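Local coordinates for Peptide/nickel transport system substrate-binding protein (Listeria monocytogenes serotype 1/2a, PDB 5KZT) that binds peptides and probably delivers them to a membrane transporter for uptake into the cell, at residues Lys508-Asn513 / Tyr519-Thr524; Gly192-Lys197 / Asp218-Lys223; Asn40-Thr45 / Ala162-Phe167. One frame throughout, in Å; residues are numbered along the deposited sequence.

Contact 1. Residues Lys508-Asn513 / Tyr519-Thr524; sequences KNLQKN and YTYKET
Lys512 sets its CD methylene over one face of the Tyr519 ring, across the short strands 511-512 and 519-520 of a beta hairpin. In this CH-pi contact Lys512 CD lies 3.8 Å from the centroid of the Tyr519 ring, displaced toward the rim. A long, flexible lysine suits the place: a bend at chi2 (72°) helps to bring CD over the aromatic surface, while NZ bonds to the carbonyl oxygens of Asn513 and Asp518. The Tyr519 hydroxyl is held by Arg247. Leu510 touches both tyrosines, its CG oblique to the Tyr519 ring and its CD1 at the edge of the Tyr521 ring, 3.8 Å from Tyr521 CD1. On the other side of the hairpin the chemistry turns polar. Gln511 and Thr520 run side by side, a hydrogen-bonded pair joined through Thr520 N and Gln511 O (3.0 Å). Gln511 NE2 donates to Asn513 OD1 (2.8 Å) and helps to fix that amide, whose ND2 makes a nearly straight bond, 173° at the hydrogen, to Thr520 OG1. Beyond the paired residues, Thr524 OG1 donates to Asn509 O at 2.8 Å, arriving from above the carbonyl plane, 39° out of it.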
ATOM      1  N   LYS A 508       9.596  15.673 -16.833  1.00 22.97           N
ATOM      2  CA  LYS A 508       8.264  16.077 -17.278  1.00 24.17           C
ATOM      3  C   LYS A 508       7.317  14.879 -17.279  1.00 24.32           C
ATOM      4  O   LYS A 508       7.740  13.745 -17.538  1.00 23.47           O
ATOM      5  CB  LYS A 508       8.342  16.642 -18.699  1.00 25.68           C
ATOM      6  CG  LYS A 508       9.164  17.909 -18.816  1.00 26.44           C
ATOM      7  CD  LYS A 508       8.419  19.072 -18.175  1.00 27.27           C
ATOM      8  CE  LYS A 508       9.014  20.413 -18.556  1.00 28.26           C
ATOM      9  NZ  LYS A 508      10.280  20.651 -17.823  1.00 27.87           N
ATOM     10  N   ASN A 509       6.043  15.127 -16.989  1.00 25.00           N
ATOM     11  CA  ASN A 509       5.006  14.069 -17.042  1.00 25.74           C
ATOM     12  C   ASN A 509       5.278  12.860 -16.114  1.00 24.80           C
ATOM     13  O   ASN A 509       5.054  11.697 -16.477  1.00 24.65           O
ATOM     14  CB  ASN A 509       4.759  13.644 -18.508  1.00 27.77           C
ATOM     15  CG  ASN A 509       3.393  14.068 -19.004  1.00 29.89           C
ATOM     16  OD1 ASN A 509       2.394  13.671 -18.440  1.00 31.08           O
ATOM     17  ND2 ASN A 509       3.346  14.911 -20.032  1.00 32.12           N
ATOM     18  N   LEU A 510       5.763  13.152 -14.911  1.00 24.17           N
ATOM     19  CA  LEU A 510       5.920  12.130 -13.867  1.00 23.63           C
ATOM     20  C   LEU A 510       4.550  11.901 -13.255  1.00 23.44           C
ATOM     21  O   LEU A 510       4.072  12.721 -12.483  1.00 24.11           O
ATOM     22  CB  LEU A 510       6.925  12.574 -12.812  1.00 23.19           C
ATOM     23  CG  LEU A 510       7.215  11.586 -11.673  1.00 22.82           C
ATOM     24  CD1 LEU A 510       7.850  10.326 -12.236  1.00 23.35           C
ATOM     25  CD2 LEU A 510       8.101  12.214 -10.599  1.00 22.72           C
ATOM     26  N   GLN A 511       3.890  10.811 -13.611  1.00 18.59           N
ATOM     27  CA  GLN A 511       2.522  10.614 -13.139  1.00 18.25           C
ATOM     28  C   GLN A 511       2.510  10.040 -11.738  1.00 17.23           C
ATOM     29  O   GLN A 511       2.954   8.915 -11.535  1.00 15.98           O
ATOM     30  CB  GLN A 511       1.757   9.691 -14.078  1.00 17.86           C
ATOM     31  CG  GLN A 511       0.357   9.383 -13.618  1.00 18.29           C
ATOM     32  CD  GLN A 511      -0.454   8.727 -14.708  1.00 18.63           C
ATOM     33  OE1 GLN A 511      -0.503   9.236 -15.837  1.00 19.39           O
ATOM     34  NE2 GLN A 511      -1.068   7.597 -14.402  1.00 18.14           N
ATOM     35  N   LYS A 512       1.993  10.823 -10.785  1.00 17.64           N
ATOM     36  CA  LYS A 512       1.736  10.355  -9.435  1.00 17.55           C
ATOM     37  C   LYS A 512       0.286   9.906  -9.381  1.00 17.22           C
ATOM     38  O   LYS A 512      -0.622  10.702  -9.553  1.00 17.86           O
ATOM     39  CB  LYS A 512       1.995  11.461  -8.397  1.00 19.11           C
ATOM     40  CG  LYS A 512       1.705  11.080  -6.939  1.00 20.02           C
ATOM     41  CD  LYS A 512       2.742  10.108  -6.390  1.00 19.95           C
ATOM     42  CE  LYS A 512       2.300   9.469  -5.087  1.00 20.83           C
ATOM     43  NZ  LYS A 512       1.259   8.428  -5.283  1.00 20.10           N
ATOM     44  N   ASN A 513       0.073   8.627  -9.124  1.00 15.82           N
ATOM     45  CA  ASN A 513      -1.281   8.112  -9.004  1.00 15.88           C
ATOM     46  C   ASN A 513      -1.886   8.420  -7.647  1.00 16.38           C
ATOM     47  O   ASN A 513      -1.198   8.301  -6.633  1.00 16.53           O
ATOM     48  CB  ASN A 513      -1.257   6.623  -9.285  1.00 15.10           C
ATOM     49  CG  ASN A 513      -0.759   6.326 -10.697  1.00 14.79           C
ATOM     50  OD1 ASN A 513      -1.223   6.951 -11.645  1.00 16.07           O
ATOM     51  ND2 ASN A 513       0.182   5.406 -10.840  1.00 14.27           N
ATOM     52  N   TYR A 519       3.378   5.363  -8.806  1.00 16.45           N
ATOM     53  CA  TYR A 519       3.769   6.086 -10.018  1.00 16.36           C
ATOM     54  C   TYR A 519       3.506   5.291 -11.276  1.00 15.83           C
ATOM     55  O   TYR A 519       3.415   4.058 -11.248  1.00 15.91           O
ATOM     56  CB  TYR A 519       5.249   6.481  -9.958  1.00 16.80           C
ATOM     57  CG  TYR A 519       5.540   7.492  -8.887  1.00 17.49           C
ATOM     58  CD1 TYR A 519       5.848   7.097  -7.586  1.00 18.38           C
ATOM     59  CD2 TYR A 519       5.491   8.865  -9.165  1.00 17.94           C
ATOM     60  CE1 TYR A 519       6.119   8.039  -6.594  1.00 19.35           C
ATOM     61  CE2 TYR A 519       5.729   9.809  -8.168  1.00 18.74           C
ATOM     62  CZ  TYR A 519       6.044   9.394  -6.893  1.00 19.87           C
ATOM     63  OH  TYR A 519       6.312  10.344  -5.910  1.00 21.51           O
ATOM     64  N   THR A 520       3.356   6.018 -12.378  1.00 15.46           N
ATOM     65  CA  THR A 520       3.339   5.421 -13.709  1.00 15.44           C
ATOM     66  C   THR A 520       4.353   6.200 -14.529  1.00 15.86           C
ATOM     67  O   THR A 520       4.139   7.385 -14.817  1.00 16.61           O
ATOM     68  CB  THR A 520       1.953   5.486 -14.348  1.00 15.67           C
ATOM     69  OG1 THR A 520       1.014   4.779 -13.518  1.00 15.26           O
ATOM     70  CG2 THR A 520       1.977   4.858 -15.759  1.00 16.50           C
ATOM     71  N   TYR A 521       5.462   5.544 -14.873  1.00 16.10           N
ATOM     72  CA  TYR A 521       6.539   6.178 -15.625  1.00 16.27           C
ATOM     73  C   TYR A 521       6.349   6.108 -17.137  1.00 17.04           C
ATOM     74  O   TYR A 521       7.184   6.661 -17.870  1.00 17.59           O
ATOM     75  CB  TYR A 521       7.891   5.541 -15.295  1.00 16.54           C
ATOM     76  CG  TYR A 521       8.218   5.477 -13.827  1.00 16.26           C
ATOM     77  CD1 TYR A 521       8.019   6.587 -12.982  1.00 16.01           C
ATOM     78  CD2 TYR A 521       8.745   4.332 -13.280  1.00 17.01           C
ATOM     79  CE1 TYR A 521       8.329   6.527 -11.627  1.00 16.24           C
ATOM     80  CE2 TYR A 521       9.067   4.262 -11.924  1.00 17.38           C
ATOM     81  CZ  TYR A 521       8.854   5.354 -11.101  1.00 16.93           C
ATOM     82  OH  TYR A 521       9.160   5.238  -9.757  1.00 17.42           O
ATOM     83  N   LYS A 522       5.283   5.440 -17.585  1.00 17.43           N
ATOM     84  CA  LYS A 522       5.035   5.127 -18.998  1.00 18.29           C
ATOM     85  C   LYS A 522       5.335   6.296 -19.929  1.00 18.90           C
ATOM     86  O   LYS A 522       6.053   6.099 -20.890  1.00 19.75           O
ATOM     87  CB  LYS A 522       3.590   4.662 -19.197  1.00 18.75           C
ATOM     88  CG  LYS A 522       3.201   4.298 -20.615  1.00 20.18           C
ATOM     89  CD  LYS A 522       1.734   3.902 -20.691  1.00 20.82           C
ATOM     90  CE  LYS A 522       1.280   3.853 -22.137  1.00 22.69           C
ATOM     91  NZ  LYS A 522      -0.096   3.313 -22.273  1.00 23.97           N
ATOM     92  N   GLU A 523       4.786   7.479 -19.644  1.00 18.68           N
ATOM     93  CA  GLU A 523       4.885   8.629 -20.573  1.00 19.75           C
ATOM     94  C   GLU A 523       5.739   9.755 -20.018  1.00 19.01           C
ATOM     95  O   GLU A 523       5.723  10.866 -20.537  1.00 19.98           O
ATOM     96  CB  GLU A 523       3.492   9.135 -20.953  1.00 21.16           C
ATOM     97  CG  GLU A 523       2.613   8.063 -21.591  1.00 22.41           C
ATOM     98  CD  GLU A 523       1.387   8.630 -22.307  1.00 24.89           C
ATOM     99  OE1 GLU A 523       1.537   9.430 -23.242  1.00 26.21           O
ATOM    100  OE2 GLU A 523       0.253   8.235 -21.978  1.00 26.07           O
ATOM    101  N   THR A 524       6.490   9.469 -18.961  1.00 18.02           N
ATOM    102  CA  THR A 524       7.471  10.386 -18.426  1.00 18.04           C
ATOM    103  C   THR A 524       8.580  10.608 -19.448  1.00 18.57           C
ATOM    104  O   THR A 524       8.933   9.705 -20.212  1.00 19.09           O
ATOM    105  CB  THR A 524       8.026   9.819 -17.115  1.00 17.48           C
ATOM    106  OG1 THR A 524       6.909   9.575 -16.260  1.00 16.84           O
ATOM    107  CG2 THR A 524       9.021  10.758 -16.434  1.00 17.74           C
TER

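Contact 2. Residues Gly192-Lys197 / Asp218-Lys223; sequences GPFELK and DKVKLK
Val220 meets both Pro193 and Phe194, one methyl for each, and these apolar touches carry most of the contact. The valine's chi1 of -175° sends CG1 and CG2 to different neighbours: Val220 CG1 lies 3.7 Å from Phe194 CZ, and Val220 CG2 lies 3.9 Å from Pro193 CB. A beta-branched residue fits well here, since its two methyls diverge right at the backbone and can serve two neighbours at once. The valine crosses the phenylalanine obliquely, and the same ring also approaches Leu222 beside that end, with Phe194 CE1 4.3 Å from Leu222 CB.

A second kind of approach involves a carbonyl. Leu222 O comes to the edge of the Phe194 ring, near its plane, 3.7 Å from Phe194 CE1. This buried oxygen has no hydrogen-bond partner in the model, so the slightly positive ring edge probably offers it a weak electrostatic compensation.

True hydrogen bonds hold each segment to other parts of the chain instead. The backbones of Gly192 and Phe194 bond to Thr45 and Gln44 at the end of helix 36-45, Glu195 pairs with Val209, and Val220 O accepts from Lys210 NZ.

Together these contacts fold the connection between two antiparallel strands, 205-210 and 224-229, back against the beginning of strand 194-197, an outermost strand of the same four-stranded mixed sheet in this family 5 solute-binding protein.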
ATOM      1  N   GLY A 192       4.046  -4.835 -19.714  1.00 18.63           N
ATOM      2  CA  GLY A 192       3.849  -3.415 -19.467  1.00 18.47           C
ATOM      3  C   GLY A 192       4.867  -2.581 -20.227  1.00 18.91           C
ATOM      4  O   GLY A 192       5.607  -3.109 -21.047  1.00 19.67           O
ATOM      5  N   PRO A 193       4.890  -1.261 -19.977  1.00 18.92           N
ATOM      6  CA  PRO A 193       5.828  -0.364 -20.682  1.00 19.63           C
ATOM      7  C   PRO A 193       7.308  -0.698 -20.562  1.00 19.66           C
ATOM      8  O   PRO A 193       8.081  -0.375 -21.478  1.00 20.32           O
ATOM      9  CB  PRO A 193       5.533   1.013 -20.070  1.00 19.32           C
ATOM     10  CG  PRO A 193       4.135   0.912 -19.560  1.00 18.97           C
ATOM     11  CD  PRO A 193       3.883  -0.517 -19.204  1.00 18.45           C
ATOM     12  N   PHE A 194       7.708  -1.308 -19.443  1.00 19.07           N
ATOM     13  CA  PHE A 194       9.099  -1.581 -19.151  1.00 19.33           C
ATOM     14  C   PHE A 194       9.327  -3.060 -18.818  1.00 19.90           C
ATOM     15  O   PHE A 194       8.410  -3.762 -18.376  1.00 19.66           O
ATOM     16  CB  PHE A 194       9.555  -0.690 -17.996  1.00 18.66           C
ATOM     17  CG  PHE A 194       9.463   0.779 -18.302  1.00 18.47           C
ATOM     18  CD1 PHE A 194      10.468   1.417 -19.006  1.00 19.04           C
ATOM     19  CD2 PHE A 194       8.373   1.518 -17.896  1.00 17.98           C
ATOM     20  CE1 PHE A 194      10.379   2.775 -19.315  1.00 19.25           C
ATOM     21  CE2 PHE A 194       8.263   2.871 -18.216  1.00 18.28           C
ATOM     22  CZ  PHE A 194       9.284   3.507 -18.909  1.00 18.69           C
ATOM     23  N   GLU A 195      10.526  -3.540 -19.123  1.00 21.05           N
ATOM     24  CA  GLU A 195      11.036  -4.779 -18.567  1.00 21.82           C
ATOM     25  C   GLU A 195      11.887  -4.450 -17.335  1.00 21.44           C
ATOM     26  O   GLU A 195      12.548  -3.407 -17.322  1.00 20.97           O
ATOM     27  CB  GLU A 195      11.949  -5.450 -19.570  1.00 23.85           C
ATOM     28  CG  GLU A 195      11.285  -5.774 -20.885  1.00 25.42           C
ATOM     29  CD  GLU A 195      12.177  -6.619 -21.757  1.00 27.75           C
ATOM     30  OE1 GLU A 195      13.195  -6.093 -22.266  1.00 29.69           O
ATOM     31  OE2 GLU A 195      11.851  -7.807 -21.925  1.00 29.42           O
ATOM     32  N   LEU A 196      11.898  -5.346 -16.344  1.00 20.94           N
ATOM     33  CA  LEU A 196      12.808  -5.259 -15.198  1.00 20.96           C
ATOM     34  C   LEU A 196      14.084  -6.030 -15.495  1.00 21.86           C
ATOM     35  O   LEU A 196      14.026  -7.138 -16.003  1.00 22.14           O
ATOM     36  CB  LEU A 196      12.170  -5.781 -13.902  1.00 20.60           C
ATOM     37  CG  LEU A 196      12.861  -5.469 -12.572  1.00 20.61           C
ATOM     38  CD1 LEU A 196      12.764  -3.982 -12.244  1.00 20.45           C
ATOM     39  CD2 LEU A 196      12.266  -6.260 -11.423  1.00 20.30           C
ATOM     40  N   LYS A 197      15.228  -5.421 -15.194  1.00 22.11           N
ATOM     41  CA  LYS A 197      16.539  -6.045 -15.347  1.00 23.51           C
ATOM     42  C   LYS A 197      17.336  -5.792 -14.080  1.00 22.99           C
ATOM     43  O   LYS A 197      17.018  -4.884 -13.315  1.00 21.81           O
ATOM     44  CB  LYS A 197      17.330  -5.423 -16.514  1.00 25.09           C
ATOM     45  CG  LYS A 197      16.719  -5.579 -17.887  1.00 26.28           C
ATOM     46  CD  LYS A 197      16.763  -7.025 -18.368  1.00 27.93           C
ATOM     47  CE  LYS A 197      16.290  -7.170 -19.810  1.00 29.15           C
ATOM     48  NZ  LYS A 197      15.400  -8.348 -19.965  1.00 29.96           N
ATOM     49  N   ASP A 218       5.191   3.081 -28.523  1.00 29.65           N
ATOM     50  CA  ASP A 218       5.419   4.383 -29.169  1.00 31.24           C
ATOM     51  C   ASP A 218       5.154   5.600 -28.252  1.00 30.45           C
ATOM     52  O   ASP A 218       5.651   6.697 -28.515  1.00 31.00           O
ATOM     53  CB  ASP A 218       4.624   4.495 -30.475  1.00 32.88           C
ATOM     54  CG  ASP A 218       5.203   3.626 -31.613  1.00 34.70           C
ATOM     55  OD1 ASP A 218       6.319   3.049 -31.495  1.00 34.49           O
ATOM     56  OD2 ASP A 218       4.526   3.530 -32.664  1.00 36.45           O
ATOM     57  N   LYS A 219       4.383   5.411 -27.185  1.00 28.99           N
ATOM     58  CA  LYS A 219       4.179   6.467 -26.198  1.00 28.25           C
ATOM     59  C   LYS A 219       5.221   6.454 -25.069  1.00 26.55           C
ATOM     60  O   LYS A 219       5.214   7.344 -24.231  1.00 26.43           O
ATOM     61  CB  LYS A 219       2.788   6.332 -25.592  1.00 28.22           C
ATOM     62  CG  LYS A 219       1.683   6.435 -26.627  1.00 29.81           C
ATOM     63  CD  LYS A 219       0.369   6.794 -25.980  1.00 29.91           C
ATOM     64  CE  LYS A 219      -0.663   7.066 -27.051  1.00 31.82           C
ATOM     65  NZ  LYS A 219      -1.996   7.214 -26.419  1.00 32.00           N
ATOM     66  N   VAL A 220       6.073   5.436 -25.011  1.00 25.92           N
ATOM     67  CA  VAL A 220       7.097   5.338 -23.969  1.00 24.84           C
ATOM     68  C   VAL A 220       8.327   6.060 -24.491  1.00 25.79           C
ATOM     69  O   VAL A 220       8.808   5.748 -25.581  1.00 26.78           O
ATOM     70  CB  VAL A 220       7.422   3.868 -23.611  1.00 24.17           C
ATOM     71  CG1 VAL A 220       8.402   3.800 -22.449  1.00 23.29           C
ATOM     72  CG2 VAL A 220       6.141   3.114 -23.257  1.00 23.61           C
ATOM     73  N   LYS A 221       8.806   7.042 -23.735  1.00 25.65           N
ATOM     74  CA  LYS A 221       9.926   7.908 -24.157  1.00 26.67           C
ATOM     75  C   LYS A 221      11.235   7.618 -23.455  1.00 25.51           C
ATOM     76  O   LYS A 221      12.292   7.844 -24.025  1.00 26.19           O
ATOM     77  CB  LYS A 221       9.564   9.394 -23.960  1.00 27.61           C
ATOM     78  CG  LYS A 221       8.314   9.867 -24.705  1.00 29.29           C
ATOM     79  CD  LYS A 221       8.278   9.387 -26.160  1.00 31.51           C
ATOM     80  CE  LYS A 221       6.924   9.570 -26.847  1.00 33.09           C
ATOM     81  NZ  LYS A 221       6.756  10.937 -27.420  1.00 34.59           N
ATOM     82  N   LEU A 222      11.170   7.168 -22.214  1.00 24.07           N
ATOM     83  CA  LEU A 222      12.365   6.792 -21.463  1.00 23.53           C
ATOM     84  C   LEU A 222      12.899   5.457 -21.974  1.00 24.06           C
ATOM     85  O   LEU A 222      12.159   4.480 -22.028  1.00 23.62           O
ATOM     86  CB  LEU A 222      12.052   6.692 -19.983  1.00 22.44           C
ATOM     87  CG  LEU A 222      11.802   8.035 -19.298  1.00 21.96           C
ATOM     88  CD1 LEU A 222      11.237   7.827 -17.899  1.00 20.68           C
ATOM     89  CD2 LEU A 222      13.063   8.874 -19.287  1.00 22.50           C
ATOM     90  N   LYS A 223      14.168   5.413 -22.351  1.00 24.43           N
ATOM     91  CA  LYS A 223      14.761   4.135 -22.716  1.00 25.00           C
ATOM     92  C   LYS A 223      15.153   3.304 -21.470  1.00 23.41           C
ATOM     93  O   LYS A 223      15.150   2.091 -21.525  1.00 22.76           O
ATOM     94  CB  LYS A 223      15.923   4.322 -23.711  1.00 27.05           C
ATOM     95  CG  LYS A 223      17.188   4.889 -23.141  1.00 27.96           C
ATOM     96  CD  LYS A 223      18.140   5.298 -24.267  1.00 30.07           C
ATOM     97  CE  LYS A 223      19.411   5.860 -23.676  1.00 30.46           C
ATOM     98  NZ  LYS A 223      20.398   6.229 -24.693  1.00 32.06           N
TER

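Contact 3. Residues Asn40-Thr45 / Ala162-Phe167; sequences NVVNQT and AFPTFF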
ATOM      1  N   ASN A  40       4.650  -0.760  -6.968  1.00 14.57           N
ATOM      2  CA  ASN A  40       5.151   0.259  -7.908  1.00 14.94           C
ATOM      3  C   ASN A  40       6.020  -0.376  -8.998  1.00 14.88           C
ATOM      4  O   ASN A  40       5.872  -0.020 -10.154  1.00 15.42           O
ATOM      5  CB  ASN A  40       5.931   1.331  -7.172  1.00 15.08           C
ATOM      6  CG  ASN A  40       6.283   2.511  -8.063  1.00 15.79           C
ATOM      7  OD1 ASN A  40       5.401   3.200  -8.583  1.00 15.81           O
ATOM      8  ND2 ASN A  40       7.576   2.728  -8.265  1.00 16.08           N
ATOM      9  N   VAL A  41       6.872  -1.338  -8.643  1.00 14.74           N
ATOM     10  CA  VAL A  41       7.672  -2.077  -9.658  1.00 15.02           C
ATOM     11  C   VAL A  41       6.772  -2.774 -10.688  1.00 15.13           C
ATOM     12  O   VAL A  41       6.890  -2.524 -11.895  1.00 15.36           O
ATOM     13  CB  VAL A  41       8.633  -3.111  -9.015  1.00 15.29           C
ATOM     14  CG1 VAL A  41       9.299  -4.004 -10.067  1.00 15.61           C
ATOM     15  CG2 VAL A  41       9.706  -2.404  -8.208  1.00 15.55           C
ATOM     16  N   VAL A  42       5.867  -3.629 -10.224  1.00 15.11           N
ATOM     17  CA  VAL A  42       5.018  -4.364 -11.155  1.00 15.30           C
ATOM     18  C   VAL A  42       4.087  -3.448 -11.966  1.00 15.02           C
ATOM     19  O   VAL A  42       3.685  -3.807 -13.084  1.00 15.36           O
ATOM     20  CB  VAL A  42       4.218  -5.524 -10.510  1.00 15.44           C
ATOM     21  CG1 VAL A  42       5.157  -6.525  -9.871  1.00 16.02           C
ATOM     22  CG2 VAL A  42       3.188  -5.024  -9.530  1.00 15.22           C
ATOM     23  N   ASN A  43       3.751  -2.266 -11.446  1.00 14.72           N
ATOM     24  CA  ASN A  43       2.982  -1.310 -12.253  1.00 14.94           C
ATOM     25  C   ASN A  43       3.698  -0.789 -13.510  1.00 15.45           C
ATOM     26  O   ASN A  43       3.041  -0.375 -14.472  1.00 16.03           O
ATOM     27  CB  ASN A  43       2.517  -0.119 -11.434  1.00 15.00           C
ATOM     28  CG  ASN A  43       1.389   0.628 -12.113  1.00 15.57           C
ATOM     29  OD1 ASN A  43       0.383   0.023 -12.499  1.00 15.79           O
ATOM     30  ND2 ASN A  43       1.548   1.937 -12.294  1.00 16.28           N
ATOM     31  N   GLN A  44       5.025  -0.808 -13.508  1.00 15.19           N
ATOM     32  CA  GLN A  44       5.800  -0.381 -14.679  1.00 15.74           C
ATOM     33  C   GLN A  44       6.007  -1.508 -15.690  1.00 16.49           C
ATOM     34  O   GLN A  44       6.170  -1.253 -16.893  1.00 16.63           O
ATOM     35  CB  GLN A  44       7.174   0.139 -14.269  1.00 15.64           C
ATOM     36  CG  GLN A  44       7.210   0.998 -13.015  1.00 15.20           C
ATOM     37  CD  GLN A  44       6.175   2.109 -12.988  1.00 15.02           C
ATOM     38  OE1 GLN A  44       5.886   2.741 -14.002  1.00 15.49           O
ATOM     39  NE2 GLN A  44       5.639   2.379 -11.812  1.00 14.66           N
ATOM     40  N   THR A  45       6.063  -2.735 -15.174  1.00 16.59           N
ATOM     41  CA  THR A  45       6.484  -3.908 -15.942  1.00 17.31           C
ATOM     42  C   THR A  45       5.318  -4.768 -16.413  1.00 17.37           C
ATOM     43  O   THR A  45       5.478  -5.627 -17.277  1.00 17.46           O
ATOM     44  CB  THR A  45       7.465  -4.765 -15.120  1.00 17.55           C
ATOM     45  OG1 THR A  45       6.834  -5.269 -13.957  1.00 17.28           O
ATOM     46  CG2 THR A  45       8.639  -3.947 -14.661  1.00 17.82           C
ATOM     47  N   ALA A 162      -7.431  -1.997 -12.450  1.00 14.98           N
ATOM     48  CA  ALA A 162      -6.157  -1.302 -12.542  1.00 14.97           C
ATOM     49  C   ALA A 162      -5.155  -1.668 -11.425  1.00 14.50           C
ATOM     50  O   ALA A 162      -4.067  -1.089 -11.355  1.00 14.77           O
ATOM     51  CB  ALA A 162      -6.421   0.194 -12.526  1.00 15.22           C
ATOM     52  N   PHE A 163      -5.506  -2.614 -10.561  1.00 13.85           N
ATOM     53  CA  PHE A 163      -4.676  -2.945  -9.407  1.00 13.63           C
ATOM     54  C   PHE A 163      -3.899  -4.243  -9.679  1.00 13.39           C
ATOM     55  O   PHE A 163      -4.455  -5.184 -10.241  1.00 13.52           O
ATOM     56  CB  PHE A 163      -5.553  -3.063  -8.157  1.00 13.39           C
ATOM     57  CG  PHE A 163      -4.775  -3.090  -6.889  1.00 13.33           C
ATOM     58  CD1 PHE A 163      -4.244  -1.910  -6.370  1.00 13.45           C
ATOM     59  CD2 PHE A 163      -4.519  -4.293  -6.226  1.00 13.13           C
ATOM     60  CE1 PHE A 163      -3.482  -1.933  -5.211  1.00 13.19           C
ATOM     61  CE2 PHE A 163      -3.768  -4.312  -5.059  1.00 13.19           C
ATOM     62  CZ  PHE A 163      -3.241  -3.126  -4.559  1.00 13.24           C
ATOM     63  N   PRO A 164      -2.609  -4.308  -9.291  1.00 13.53           N
ATOM     64  CA  PRO A 164      -1.784  -5.448  -9.727  1.00 13.72           C
ATOM     65  C   PRO A 164      -2.300  -6.881  -9.480  1.00 13.45           C
ATOM     66  O   PRO A 164      -2.032  -7.755 -10.293  1.00 13.92           O
ATOM     67  CB  PRO A 164      -0.465  -5.200  -8.998  1.00 13.80           C
ATOM     68  CG  PRO A 164      -0.355  -3.726  -9.063  1.00 13.56           C
ATOM     69  CD  PRO A 164      -1.751  -3.263  -8.702  1.00 13.63           C
ATOM     70  N   THR A 165      -3.060  -7.102  -8.415  1.00 13.13           N
ATOM     71  CA  THR A 165      -3.588  -8.437  -8.107  1.00 13.34           C
ATOM     72  C   THR A 165      -4.516  -8.968  -9.212  1.00 13.28           C
ATOM     73  O   THR A 165      -4.668 -10.182  -9.367  1.00 13.60           O
ATOM     74  CB  THR A 165      -4.336  -8.468  -6.748  1.00 13.26           C
ATOM     75  OG1 THR A 165      -3.767  -7.500  -5.861  1.00 13.62           O
ATOM     76  CG2 THR A 165      -4.262  -9.874  -6.114  1.00 13.52           C
ATOM     77  N   PHE A 166      -5.114  -8.058  -9.971  1.00 13.16           N
ATOM     78  CA  PHE A 166      -6.007  -8.369 -11.084  1.00 13.37           C
ATOM     79  C   PHE A 166      -5.301  -8.361 -12.460  1.00 13.77           C
ATOM     80  O   PHE A 166      -5.949  -8.539 -13.476  1.00 13.75           O
ATOM     81  CB  PHE A 166      -7.162  -7.355 -11.095  1.00 13.31           C
ATOM     82  CG  PHE A 166      -8.074  -7.475  -9.916  1.00 13.30           C
ATOM     83  CD1 PHE A 166      -7.705  -6.990  -8.673  1.00 13.26           C
ATOM     84  CD2 PHE A 166      -9.313  -8.102 -10.043  1.00 13.30           C
ATOM     85  CE1 PHE A 166      -8.573  -7.127  -7.573  1.00 13.22           C
ATOM     86  CE2 PHE A 166     -10.173  -8.222  -8.943  1.00 13.45           C
ATOM     87  CZ  PHE A 166      -9.792  -7.743  -7.723  1.00 13.12           C
ATOM     88  N   PHE A 167      -3.980  -8.183 -12.491  1.00 13.82           N
ATOM     89  CA  PHE A 167      -3.219  -8.280 -13.738  1.00 14.53           C
ATOM     90  C   PHE A 167      -3.188  -9.737 -14.204  1.00 15.03           C
ATOM     91  O   PHE A 167      -3.241 -10.633 -13.371  1.00 15.02           O
ATOM     92  CB  PHE A 167      -1.786  -7.790 -13.531  1.00 14.57           C
ATOM     93  CG  PHE A 167      -1.645  -6.295 -13.338  1.00 14.69           C
ATOM     94  CD1 PHE A 167      -2.750  -5.432 -13.262  1.00 14.66           C
ATOM     95  CD2 PHE A 167      -0.377  -5.756 -13.194  1.00 14.79           C
ATOM     96  CE1 PHE A 167      -2.580  -4.076 -13.074  1.00 15.15           C
ATOM     97  CE2 PHE A 167      -0.199  -4.395 -13.014  1.00 15.24           C
ATOM     98  CZ  PHE A 167      -1.295  -3.550 -12.951  1.00 15.17           C
TER
HETATM   99  O   HOH W   1      -2.291  -0.008 -13.182  1.00 15.89           O
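Val42 and Asn43, in the last turns of helix 36-45, face Pro164, which opens a 3-10 turn, and Phe167 just after it, in the loop between helices 157-161 and 171-177, the backbones coming nearest at Asn43 CA and Pro164 CA, 6.8 Å apart. This helix-against-turn packing is buried, and it joins parts of the chain more than a hundred residues apart in a protein of the solute-binding family 5.

The apolar half is a meeting of two compact side chains. Val42 CG2, lodged between its own backbone N and carbonyl carbon, lies 3.7 Å from Pro164 CB. Proline suits the opening of a short 3-10 turn, where its ring restricts phi and the missing N-H is no loss. The turn closes with Phe167 N bonded to Pro164 O (3.0 Å), and the chain doubles back far enough for Pro164 CA to sit over the centre of the Phe167 ring, 3.5 Å above its plane.

With a face taken in this way, the Phe167 ring turns its edge to the helix. Val42 O lies 3.9 Å from Phe167 CE2, and Asn43 OD1 lies 4.0 Å from Phe167 CZ, both in the ring plane, where the aryl hydrogens can weakly favour oxygen. The Asn43 amide is only 29° from coplanar with the ring. Asparagine is useful here because the two polar atoms of its amide work separately: ND2 hydrogen-bonds to Tyr519 O, while OD1 looks toward the turn. There a water, itself at the edge of the Phe167 ring, bridges the segments, 2.8 Å from Asn43 OD1 and 2.8 Å from Ala162 O.

Overall arrangement
Helix 36-45, half of contact 3, is the common element: Gln44 bonds through its side chain to the backbone of Tyr519 and Tyr521 in contact 1, and the end of the same helix also holds the start of strand 194-197 in contact 2. Contacts 1 and 2 also touch directly, with Lys522 lying against Pro193 and Val220, and Thr524 O against Leu222 CG. Contact 1 is partly buried and the richest in direct hydrogen bonds, as a hairpin with polar side chains would be. In contacts 2 and 3 all or nearly all touching residues are buried; both rely on apolar packing and on oxygens at phenylalanine edges, contact 3 adding a bridging water. Contact 3 lies nearest the centre of the chain, about 12 Å from it.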